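Local coordinates for protein esterase D (Cellvibrio japonicus, PDB 2W87) that binds glucuronic acid-containing sugars of plant cell walls through this calcium-binding family 35 carbohydrate-binding module, part of an enzyme that probably degrades xylan, at residues Leu71-Leu85 with Gln95-Asn107. Numbering follows the deposited sequence.
Sequences LVINGGSNGNYTVSL and QTATIDVDLVQGN
Strand 80-83 faces strand 95-103 nearly antiparallel, at 159° with axes 8.1 Å apart, where edge strands of the two sheets of this carbohydrate-binding module's beta-sandwich pack together. Tyr81, Ile99 and Val101 carry the contact. Beta-branched Val101 sets CG1 over the centre of the Tyr81 ring, 3.8 Å from its centroid, a CH-pi contact, while CD1 of Ile99 lies 3.6 Å from Tyr81 CB. Ile99 reaches this far because its CG1 is anti to the backbone N (chi1 -175°). Tyrosine suits the border because its flat ring covers the valine and its hydroxyl ends among polar atoms: Asp102 N donates to Tyr81 OH at 3.0 Å, and two waters join that oxygen to Asn78 O and to Asp102 O and OD2. Deeper in, Ile73 CD1 meets Leu103 CD2 at 3.7 Å, and at the other end small Ala97 fits its CB against Val83 and Leu85. Beside the type I' turn Asn74-Ser77, whose hairpin joins strands 69-73 and 80-83, Val104 packs on Asn78. The Asn74 amide spends both hydrogens in its own plane: ND2 donates to Asn78 OD1 at 2.7 Å and to Asn107 O at 3.2 Å.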
loop_
_atom_site.group_PDB
_atom_site.type_symbol
_atom_site.label_atom_id
_atom_site.label_comp_id
_atom_site.label_asym_id
_atom_site.label_seq_id
_atom_site.Cartn_x
_atom_site.Cartn_y
_atom_site.Cartn_z
ATOM N N LEU A 71 -2.539 5.290 6.624
ATOM C CA LEU A 71 -2.653 5.518 5.190
ATOM C C LEU A 71 -3.159 6.934 5.007
ATOM O O LEU A 71 -4.242 7.259 5.488
ATOM C CB LEU A 71 -3.607 4.510 4.540
ATOM C CG LEU A 71 -3.626 4.648 3.000
ATOM C CD1 LEU A 71 -3.794 3.327 2.309
ATOM C CD2 LEU A 71 -4.663 5.625 2.524
ATOM N N VAL A 72 -2.376 7.774 4.329
ATOM C CA VAL A 72 -2.745 9.185 4.156
ATOM C C VAL A 72 -2.806 9.518 2.674
ATOM O O VAL A 72 -2.078 8.949 1.863
ATOM C CB VAL A 72 -1.806 10.180 4.909
ATOM C CG1 VAL A 72 -1.775 9.849 6.403
ATOM C CG2 VAL A 72 -0.371 10.187 4.320
ATOM N N ILE A 73 -3.706 10.428 2.324
ATOM C CA ILE A 73 -3.848 10.874 0.952
ATOM C C ILE A 73 -3.333 12.304 0.877
ATOM O O ILE A 73 -3.747 13.173 1.656
ATOM C CB ILE A 73 -5.287 10.780 0.498
ATOM C CG1 ILE A 73 -5.772 9.335 0.611
ATOM C CG2 ILE A 73 -5.440 11.270 -0.912
ATOM C CD1 ILE A 73 -7.196 9.141 0.135
ATOM N N ASN A 74 -2.414 12.546 -0.039
ATOM C CA ASN A 74 -1.816 13.860 -0.211
ATOM C C ASN A 74 -1.231 14.451 1.081
ATOM O O ASN A 74 -1.448 15.605 1.420
ATOM C CB ASN A 74 -2.821 14.778 -0.885
ATOM C CG ASN A 74 -3.067 14.388 -2.324
ATOM O OD1 ASN A 74 -2.218 13.739 -2.974
ATOM N ND2 ASN A 74 -4.213 14.787 -2.845
ATOM N N GLY A 75 -0.434 13.640 1.753
ATOM C CA GLY A 75 0.346 14.089 2.909
ATOM C C GLY A 75 -0.586 14.449 4.040
ATOM O O GLY A 75 -0.264 15.300 4.874
ATOM N N GLY A 76 -1.773 13.851 4.048
ATOM C CA GLY A 76 -2.696 14.059 5.155
ATOM C C GLY A 76 -3.686 15.178 4.901
ATOM O O GLY A 76 -4.679 15.293 5.610
ATOM N N SER A 77 -3.442 15.984 3.875
ATOM C CA SER A 77 -4.351 17.048 3.509
ATOM C C SER A 77 -5.698 16.536 3.027
ATOM O O SER A 77 -6.703 17.214 3.199
ATOM C CB SER A 77 -3.752 17.933 2.431
ATOM O OG SER A 77 -2.692 18.686 2.979
ATOM N N ASN A 78 -5.722 15.356 2.425
ATOM C CA ASN A 78 -6.949 14.802 1.880
ATOM C C ASN A 78 -7.392 13.480 2.532
ATOM O O ASN A 78 -8.211 12.762 1.969
ATOM C CB ASN A 78 -6.810 14.644 0.363
ATOM C CG ASN A 78 -6.705 15.984 -0.361
ATOM O OD1 ASN A 78 -5.757 16.239 -1.116
ATOM N ND2 ASN A 78 -7.677 16.857 -0.116
ATOM N N GLY A 79 -6.884 13.152 3.717
ATOM C CA GLY A 79 -7.417 11.977 4.429
ATOM C C GLY A 79 -6.376 11.190 5.189
ATOM O O GLY A 79 -5.255 11.010 4.702
ATOM N N ASN A 80 -6.757 10.733 6.387
ATOM C CA ASN A 80 -5.910 9.955 7.271
ATOM C C ASN A 80 -6.644 8.707 7.770
ATOM O O ASN A 80 -7.660 8.813 8.394
ATOM C CB ASN A 80 -5.452 10.791 8.451
ATOM C CG ASN A 80 -4.672 12.028 8.021
ATOM O OD1 ASN A 80 -3.453 12.024 8.022
ATOM N ND2 ASN A 80 -5.386 13.092 7.642
ATOM N N TYR A 81 -6.132 7.527 7.430
ATOM C CA TYR A 81 -6.831 6.279 7.659
ATOM C C TYR A 81 -5.923 5.315 8.371
ATOM O O TYR A 81 -4.691 5.484 8.370
ATOM C CB TYR A 81 -7.228 5.650 6.325
ATOM C CG TYR A 81 -8.203 6.462 5.501
ATOM C CD1 TYR A 81 -9.561 6.220 5.586
ATOM C CD2 TYR A 81 -7.760 7.434 4.612
ATOM C CE1 TYR A 81 -10.458 6.942 4.833
ATOM C CE2 TYR A 81 -8.648 8.172 3.882
ATOM C CZ TYR A 81 -9.995 7.905 3.987
ATOM O OH TYR A 81 -10.893 8.638 3.243
ATOM N N THR A 82 -6.518 4.277 8.947
ATOM C CA THR A 82 -5.758 3.255 9.646
ATOM C C THR A 82 -5.947 1.939 8.906
ATOM O O THR A 82 -7.062 1.646 8.501
ATOM C CB THR A 82 -6.229 3.133 11.106
ATOM O OG1 THR A 82 -7.628 2.808 11.137
ATOM C CG2 THR A 82 -5.993 4.453 11.848
ATOM N N VAL A 83 -4.870 1.160 8.710
ATOM C CA VAL A 83 -4.949 -0.128 8.026
ATOM C C VAL A 83 -4.411 -1.187 8.971
ATOM O O VAL A 83 -3.286 -1.093 9.421
ATOM C CB VAL A 83 -4.127 -0.143 6.712
ATOM C CG1 VAL A 83 -4.251 -1.466 6.002
ATOM C CG2 VAL A 83 -4.581 0.980 5.777
ATOM N N SER A 84 -5.245 -2.165 9.293
ATOM C CA SER A 84 -4.855 -3.243 10.203
ATOM C C SER A 84 -4.151 -4.320 9.414
ATOM O O SER A 84 -4.703 -4.810 8.424
ATOM C CB SER A 84 -6.088 -3.846 10.858
ATOM O OG SER A 84 -6.790 -2.868 11.596
ATOM N N LEU A 85 -2.980 -4.725 9.886
ATOM C CA LEU A 85 -2.117 -5.665 9.176
ATOM C C LEU A 85 -1.594 -6.743 10.146
ATOM O O LEU A 85 -0.434 -6.749 10.545
ATOM C CB LEU A 85 -0.983 -4.883 8.518
ATOM C CG LEU A 85 -1.421 -3.880 7.429
ATOM C CD1 LEU A 85 -0.245 -2.960 6.995
ATOM C CD2 LEU A 85 -1.997 -4.584 6.217
ATOM N N GLN A 95 -2.090 -12.223 2.433
ATOM C CA GLN A 95 -3.499 -11.948 2.699
ATOM C C GLN A 95 -3.800 -10.526 2.181
ATOM O O GLN A 95 -2.894 -9.805 1.705
ATOM C CB GLN A 95 -3.776 -12.084 4.193
ATOM C CG GLN A 95 -3.496 -13.434 4.753
ATOM C CD GLN A 95 -4.321 -14.568 4.176
ATOM O OE1 GLN A 95 -5.322 -14.357 3.495
ATOM N NE2 GLN A 95 -3.895 -15.792 4.449
ATOM N N THR A 96 -5.053 -10.115 2.285
ATOM C CA THR A 96 -5.399 -8.758 1.942
ATOM C C THR A 96 -5.999 -8.009 3.115
ATOM O O THR A 96 -6.632 -8.588 4.022
ATOM C CB THR A 96 -6.370 -8.666 0.755
ATOM O OG1 THR A 96 -7.578 -9.378 1.050
ATOM C CG2 THR A 96 -5.730 -9.220 -0.530
ATOM N N ALA A 97 -5.800 -6.701 3.082
ATOM C CA ALA A 97 -6.515 -5.794 3.960
ATOM C C ALA A 97 -7.271 -4.853 3.038
ATOM O O ALA A 97 -6.772 -4.471 1.991
ATOM C CB ALA A 97 -5.566 -5.023 4.866
ATOM N N THR A 98 -8.482 -4.474 3.420
ATOM C CA THR A 98 -9.255 -3.579 2.567
ATOM C C THR A 98 -9.749 -2.404 3.371
ATOM O O THR A 98 -10.185 -2.568 4.511
ATOM C CB THR A 98 -10.443 -4.290 1.885
ATOM O OG1 THR A 98 -11.075 -3.387 0.962
ATOM C CG2 THR A 98 -11.454 -4.760 2.930
ATOM N N ILE A 99 -9.676 -1.227 2.756
ATOM C CA ILE A 99 -10.173 -0.006 3.352
ATOM C C ILE A 99 -10.875 0.826 2.269
ATOM O O ILE A 99 -10.418 0.868 1.117
ATOM C CB ILE A 99 -9.034 0.782 4.019
ATOM C CG1 ILE A 99 -9.572 2.011 4.748
ATOM C CG2 ILE A 99 -7.967 1.170 3.018
ATOM C CD1 ILE A 99 -8.763 2.387 5.921
ATOM N N ASP A 100 -12.007 1.418 2.625
ATOM C CA ASP A 100 -12.645 2.374 1.740
ATOM C C ASP A 100 -12.094 3.770 2.032
ATOM O O ASP A 100 -11.911 4.160 3.176
ATOM C CB ASP A 100 -14.159 2.347 1.889
ATOM C CG ASP A 100 -14.809 1.169 1.154
ATOM O OD1 ASP A 100 -14.114 0.350 0.531
ATOM O OD2 ASP A 100 -16.045 1.079 1.183
ATOM N N VAL A 101 -11.820 4.525 0.976
ATOM C CA VAL A 101 -11.225 5.836 1.137
ATOM C C VAL A 101 -11.874 6.760 0.138
ATOM O O VAL A 101 -12.369 6.309 -0.884
ATOM C CB VAL A 101 -9.712 5.862 0.852
ATOM C CG1 VAL A 101 -8.976 4.864 1.726
ATOM C CG2 VAL A 101 -9.420 5.604 -0.632
ATOM N N ASP A 102 -11.848 8.051 0.445
ATOM C CA ASP A 102 -12.396 9.047 -0.461
ATOM C C ASP A 102 -11.238 9.686 -1.186
ATOM O O ASP A 102 -10.427 10.395 -0.580
ATOM C CB ASP A 102 -13.210 10.077 0.308
ATOM C CG ASP A 102 -14.652 9.634 0.495
ATOM O OD1 ASP A 102 -15.399 9.613 -0.514
ATOM O OD2 ASP A 102 -15.041 9.294 1.633
ATOM N N LEU A 103 -11.152 9.415 -2.476
ATOM C CA LEU A 103 -10.160 10.050 -3.325
ATOM C C LEU A 103 -10.683 11.393 -3.810
ATOM O O LEU A 103 -11.893 11.578 -3.998
ATOM C CB LEU A 103 -9.795 9.169 -4.518
ATOM C CG LEU A 103 -9.148 7.796 -4.280
ATOM C CD1 LEU A 103 -8.614 7.227 -5.596
ATOM C CD2 LEU A 103 -8.043 7.838 -3.272
ATOM N N VAL A 104 -9.768 12.338 -3.989
ATOM C CA VAL A 104 -10.106 13.637 -4.565
ATOM C C VAL A 104 -9.997 13.565 -6.089
ATOM O O VAL A 104 -9.248 12.749 -6.645
ATOM C CB VAL A 104 -9.198 14.775 -4.039
ATOM C CG1 VAL A 104 -9.272 14.862 -2.511
ATOM C CG2 VAL A 104 -7.766 14.588 -4.486
ATOM N N GLN A 105 -10.734 14.430 -6.777
ATOM C CA GLN A 105 -10.591 14.539 -8.217
ATOM C C GLN A 105 -9.136 14.929 -8.500
ATOM O O GLN A 105 -8.577 15.803 -7.818
ATOM C CB GLN A 105 -11.528 15.627 -8.746
ATOM C CG GLN A 105 -11.617 15.669 -10.221
ATOM C CD GLN A 105 -12.442 16.854 -10.705
ATOM O OE1 GLN A 105 -12.366 17.960 -10.152
ATOM N NE2 GLN A 105 -13.205 16.636 -11.751
ATOM N N GLY A 106 -8.508 14.274 -9.469
ATOM C CA GLY A 106 -7.105 14.558 -9.772
ATOM C C GLY A 106 -6.135 13.637 -9.064
ATOM O O GLY A 106 -6.420 12.472 -8.888
ATOM N N ASN A 107 -4.997 14.171 -8.646
ATOM C CA ASN A 107 -3.908 13.335 -8.145
ATOM C C ASN A 107 -4.092 13.018 -6.688
ATOM O O ASN A 107 -4.418 13.907 -5.899
ATOM C CB ASN A 107 -2.568 14.037 -8.311
ATOM C CG ASN A 107 -1.426 13.068 -8.454
ATOM O OD1 ASN A 107 -1.490 12.154 -9.282
ATOM N ND2 ASN A 107 -0.360 13.258 -7.652
HETATM O O HOH W 1 -1.044 15.084 -5.332
HETATM O O HOH W 2 -9.910 10.967 1.917
HETATM O O HOH W 3 -13.521 8.436 4.082
#